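Local atomic coordinates of glutamine--tRNA ligase (Saccharomyces cerevisiae, PDB entry 3TL4), a protein that catalyses the ATP-dependent joining of glutamine to tRNA(Gln), the present chain being its appended N-terminal tRNA-binding domain. Residues 124-127 with 128-132; 173-177 with 178-182. One frame throughout, in Å; residues are numbered along the deposited sequence.

Contact 1 (124-127 with 128-132); sequences NYVM and QYIQE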
loop_
_atom_site.group_PDB
_atom_site.type_symbol
_atom_site.label_atom_id
_atom_site.label_comp_id
_atom_site.label_asym_id
_atom_site.label_seq_id
_atom_site.Cartn_x
_atom_site.Cartn_y
_atom_site.Cartn_z
ATOM N N ASN A 124 1.949 2.044 21.199
ATOM C CA ASN A 124 3.285 2.179 21.764
ATOM C C ASN A 124 4.084 3.257 21.046
ATOM O O ASN A 124 4.673 4.120 21.685
ATOM C CB ASN A 124 4.055 0.849 21.721
ATOM C CG ASN A 124 3.467 -0.201 22.660
ATOM O OD1 ASN A 124 2.789 0.133 23.640
ATOM N ND2 ASN A 124 3.726 -1.481 22.366
ATOM N N TYR A 125 4.112 3.192 19.715
ATOM C CA TYR A 125 4.882 4.154 18.923
ATOM C C TYR A 125 4.385 5.583 19.081
ATOM O O TYR A 125 5.185 6.503 19.209
ATOM C CB TYR A 125 4.951 3.734 17.452
ATOM C CG TYR A 125 5.914 2.597 17.257
ATOM C CD1 TYR A 125 7.275 2.778 17.481
ATOM C CD2 TYR A 125 5.473 1.344 16.881
ATOM C CE1 TYR A 125 8.173 1.743 17.334
ATOM C CE2 TYR A 125 6.368 0.290 16.723
ATOM C CZ TYR A 125 7.715 0.499 16.953
ATOM O OH TYR A 125 8.606 -0.538 16.796
ATOM N N VAL A 126 3.065 5.750 19.106
ATOM C CA VAL A 126 2.439 7.043 19.358
ATOM C C VAL A 126 2.808 7.583 20.752
ATOM O O VAL A 126 3.152 8.760 20.908
ATOM C CB VAL A 126 0.893 6.941 19.242
ATOM C CG1 VAL A 126 0.224 8.205 19.774
ATOM C CG2 VAL A 126 0.473 6.639 17.799
HETATM N N MSE A 127 2.746 6.716 21.759
HETATM C CA MSE A 127 3.101 7.097 23.131
HETATM C C MSE A 127 4.530 7.602 23.231
HETATM O O MSE A 127 4.799 8.609 23.875
HETATM C CB MSE A 127 2.936 5.915 24.085
HETATM C CG MSE A 127 1.507 5.492 24.286
HETATM SE SE MSE A 127 1.350 4.110 25.658
HETATM C CE MSE A 127 1.918 5.169 27.200
ATOM N N GLN A 128 5.429 6.874 22.586
ATOM C CA GLN A 128 6.847 7.200 22.533
ATOM C C GLN A 128 7.070 8.567 21.900
ATOM O O GLN A 128 7.835 9.384 22.412
ATOM C CB GLN A 128 7.553 6.139 21.697
ATOM C CG GLN A 128 8.967 5.783 22.120
ATOM C CD GLN A 128 9.496 4.555 21.371
ATOM O OE1 GLN A 128 9.162 3.414 21.709
ATOM N NE2 GLN A 128 10.310 4.792 20.343
ATOM N N TYR A 129 6.408 8.800 20.770
ATOM C CA TYR A 129 6.481 10.088 20.101
ATOM C C TYR A 129 6.014 11.223 21.019
ATOM O O TYR A 129 6.678 12.260 21.133
ATOM C CB TYR A 129 5.648 10.094 18.808
ATOM C CG TYR A 129 5.612 11.458 18.152
ATOM C CD1 TYR A 129 6.518 11.793 17.151
ATOM C CD2 TYR A 129 4.703 12.417 18.557
ATOM C CE1 TYR A 129 6.504 13.043 16.555
ATOM C CE2 TYR A 129 4.677 13.673 17.967
ATOM C CZ TYR A 129 5.578 13.977 16.964
ATOM O OH TYR A 129 5.561 15.215 16.375
ATOM N N ILE A 130 4.868 11.023 21.664
ATOM C CA ILE A 130 4.327 12.006 22.599
ATOM C C ILE A 130 5.285 12.298 23.757
ATOM O O ILE A 130 5.476 13.463 24.128
ATOM C CB ILE A 130 2.951 11.552 23.143
ATOM C CG1 ILE A 130 1.937 11.531 21.997
ATOM C CG2 ILE A 130 2.474 12.474 24.267
ATOM C CD1 ILE A 130 0.581 11.098 22.415
ATOM N N GLN A 131 5.887 11.245 24.319
ATOM C CA GLN A 131 6.901 11.399 25.374
ATOM C C GLN A 131 8.080 12.272 24.910
ATOM O O GLN A 131 8.570 13.145 25.635
ATOM C CB GLN A 131 7.408 10.020 25.831
ATOM C CG GLN A 131 8.515 10.058 26.898
ATOM C CD GLN A 131 8.025 10.563 28.255
ATOM O OE1 GLN A 131 6.839 10.457 28.580
ATOM N NE2 GLN A 131 8.939 11.118 29.050
ATOM N N GLU A 132 8.516 12.016 23.686
ATOM C CA GLU A 132 9.677 12.660 23.086
ATOM C C GLU A 132 9.412 14.125 22.766
ATOM O O GLU A 132 10.317 14.952 22.739
ATOM C CB GLU A 132 10.076 11.901 21.791
ATOM C CG GLU A 132 10.705 10.519 22.055
ATOM C CD GLU A 132 10.809 9.630 20.814
ATOM O OE1 GLU A 132 10.470 10.090 19.701
ATOM O OE2 GLU A 132 11.224 8.455 20.955
#
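Val126 and Ile130 stand side by side one turn apart on helix 119-132, and their side chains make the apolar part of this local contact. CG1 of Val126 meets the terminal CD1 of Ile130 at 3.9 Å, an ordinary van der Waals distance, with both side chains pointing the same way. Val126 brings that methyl into position because CG1 is anti to the backbone N (chi1 169°). CG1 of Ile130 lies over the backbone of the preceding turn, 3.2 Å from the carbonyl O of Val126.

The polar part is all main chain: four consecutive i to i+4 bonds, the pattern of a regular alpha-helix. Gln128 N donates to Asn124 O at 3.0 Å, and Tyr129 N reaches Tyr125 O over the same length. Ile130 N to Val126 O and Gln131 N to Met127 O follow, both at 2.9 Å, the first with an N-H...O angle of 167°.

Around the helix the side chains divide by environment. Val126, Tyr129 and Ile130 are buried, whereas Asn124, Gln128 and Met127 (selenomethionine) are exposed. CB of Gln128 rests 3.5 Å from Tyr125 O, and beyond CG its chain runs extended. The buried phenol of Tyr129 is hydrogen-bonded through OH to both Asp151 and Arg136.

Within the tRNA-binding domain this is plain helix packing. Val126 and Ile130 press on Glu173 of helix 166-178, and Ile130 also touches Leu177 there. On helix 145-153, Val126 meets Val152 and Tyr129 meets Ile148, while Tyr125 lies against Glu157 and Leu158 in a loop.

Contact 2 (173-177 with 178-182); sequences EVLKL and LGPKD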
loop_
_atom_site.group_PDB
_atom_site.type_symbol
_atom_site.label_atom_id
_atom_site.label_comp_id
_atom_site.label_asym_id
_atom_site.label_seq_id
_atom_site.Cartn_x
_atom_site.Cartn_y
_atom_site.Cartn_z
ATOM N N GLU A 173 -4.589 9.157 23.048
ATOM C CA GLU A 173 -3.358 9.389 23.790
ATOM C C GLU A 173 -3.161 10.852 24.144
ATOM O O GLU A 173 -2.656 11.170 25.207
ATOM C CB GLU A 173 -2.166 8.860 23.008
ATOM C CG GLU A 173 -2.212 7.333 22.856
ATOM C CD GLU A 173 -2.270 6.639 24.200
ATOM O OE1 GLU A 173 -1.476 7.019 25.088
ATOM O OE2 GLU A 173 -3.107 5.728 24.375
ATOM N N VAL A 174 -3.568 11.743 23.253
ATOM C CA VAL A 174 -3.399 13.171 23.478
ATOM C C VAL A 174 -4.288 13.623 24.619
ATOM O O VAL A 174 -3.875 14.411 25.473
ATOM C CB VAL A 174 -3.667 13.972 22.179
ATOM C CG1 VAL A 174 -3.799 15.427 22.471
ATOM C CG2 VAL A 174 -2.531 13.741 21.194
ATOM N N LEU A 175 -5.503 13.085 24.650
ATOM C CA LEU A 175 -6.438 13.328 25.753
ATOM C C LEU A 175 -5.795 13.025 27.103
ATOM O O LEU A 175 -5.967 13.788 28.052
ATOM C CB LEU A 175 -7.710 12.487 25.576
ATOM C CG LEU A 175 -8.838 12.597 26.608
ATOM C CD1 LEU A 175 -9.296 14.053 26.809
ATOM C CD2 LEU A 175 -10.010 11.696 26.199
ATOM N N LYS A 176 -5.059 11.915 27.198
ATOM C CA LYS A 176 -4.455 11.529 28.477
ATOM C C LYS A 176 -3.511 12.600 29.025
ATOM O O LYS A 176 -3.450 12.832 30.233
ATOM C CB LYS A 176 -3.710 10.198 28.346
ATOM C CG LYS A 176 -4.613 9.031 28.024
ATOM C CD LYS A 176 -3.825 7.777 27.634
ATOM C CE LYS A 176 -4.781 6.682 27.169
ATOM N NZ LYS A 176 -4.059 5.509 26.602
ATOM N N LEU A 177 -2.767 13.236 28.124
ATOM C CA LEU A 177 -1.766 14.250 28.469
ATOM C C LEU A 177 -2.362 15.647 28.641
ATOM O O LEU A 177 -1.939 16.413 29.507
ATOM C CB LEU A 177 -0.702 14.301 27.362
ATOM C CG LEU A 177 0.368 15.399 27.380
ATOM C CD1 LEU A 177 1.240 15.319 28.638
ATOM C CD2 LEU A 177 1.220 15.325 26.113
ATOM N N LEU A 178 -3.325 15.984 27.792
ATOM C CA LEU A 178 -3.818 17.352 27.703
ATOM C C LEU A 178 -5.028 17.555 28.582
ATOM O O LEU A 178 -5.276 18.658 29.064
ATOM C CB LEU A 178 -4.159 17.708 26.253
ATOM C CG LEU A 178 -2.957 17.739 25.293
ATOM C CD1 LEU A 178 -3.320 18.480 24.030
ATOM C CD2 LEU A 178 -1.771 18.423 25.940
ATOM N N GLY A 179 -5.758 16.469 28.808
ATOM C CA GLY A 179 -7.066 16.537 29.424
ATOM C C GLY A 179 -8.030 16.962 28.347
ATOM O O GLY A 179 -7.635 17.070 27.189
ATOM N N PRO A 180 -9.298 17.212 28.710
ATOM C CA PRO A 180 -10.264 17.567 27.663
ATOM C C PRO A 180 -10.045 18.979 27.113
ATOM O O PRO A 180 -9.381 19.796 27.762
ATOM C CB PRO A 180 -11.620 17.447 28.375
ATOM C CG PRO A 180 -11.319 17.576 29.818
ATOM C CD PRO A 180 -9.936 17.019 30.023
ATOM N N LYS A 181 -10.575 19.239 25.918
ATOM C CA LYS A 181 -10.515 20.561 25.312
ATOM C C LYS A 181 -11.207 21.571 26.206
ATOM O O LYS A 181 -12.299 21.313 26.700
ATOM C CB LYS A 181 -11.184 20.555 23.934
ATOM C CG LYS A 181 -10.618 19.499 23.011
ATOM C CD LYS A 181 -10.985 19.806 21.582
ATOM C CE LYS A 181 -10.432 18.764 20.628
ATOM N NZ LYS A 181 -10.739 19.130 19.221
ATOM N N ASP A 182 -10.563 22.716 26.409
ATOM C CA ASP A 182 -11.130 23.784 27.220
ATOM C C ASP A 182 -10.877 25.162 26.590
ATOM O O ASP A 182 -10.607 25.256 25.392
ATOM C CB ASP A 182 -10.652 23.696 28.684
ATOM C CG ASP A 182 -9.143 23.832 28.834
ATOM O OD1 ASP A 182 -8.490 24.375 27.924
ATOM O OD2 ASP A 182 -8.613 23.412 29.884
#
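Val174 and Leu178 touch across the last turn of helix 166-178, at a helix C-terminus: the helix ends at Leu178, and Gly179, the first residue to leave helical geometry, takes the C' position with positive phi (79°) and turns the chain out into an extended loop.

The tight side is the buried one. CG1 of Val174 and CD1 of Leu178 are 3.5 Å apart, closer than two methyl groups usually pack, and the side chains run alongside each other. With CG anti to its own carbonyl carbon (chi1 -65°), Leu178 leans back over the preceding turn, where its CB also sits 3.4 Å from Val174 O. Leu178 N donates to that same Val174 O at 2.9 Å. Val145 and Ile148 of helix 145-153 lie against Val174, and Leu138 and Tyr142 against Leu178, closing this face. At the margin of the tight part, Leu177 CG approaches Leu178 CD2 at 4.0 Å, and the side chain of Leu177 lies against Ile137 and Leu138 of helix 134-140.

The other side is looser. Leu175 and Pro180 are exposed, and Leu175 CD1 stays 4.4 Å from Pro180 CB. The last backbone bond of the helix, Gly179 N to Leu175 O, is 2.8 Å long but bent, with an N-H...O angle of 141°.

Where the chain leaves the helix, Leu175 lies against the departing backbone: its CD1 is 3.5 Å from the carbonyl O of Gly179, an oxygen that is hydrogen-bonded to the OH of Tyr142.

Contact 1 is continuous helix, whereas contact 2 is a helix end running into a loop; their centres are about 15 Å apart, and the two helices pack directly on each other. Met127 CG of contact 1, for instance, comes within 3.4 Å of Glu173 OE1 of helix 166-178. Each contact has both buried and exposed residues, and the buried ones include the polar Tyr129 and Glu173; both contacts also lean on helix 145-153. Their chemistry follows their position. Contact 1 keeps four regular backbone bonds, while two such bonds span contact 2, where Gly179 and Pro180 follow the helix.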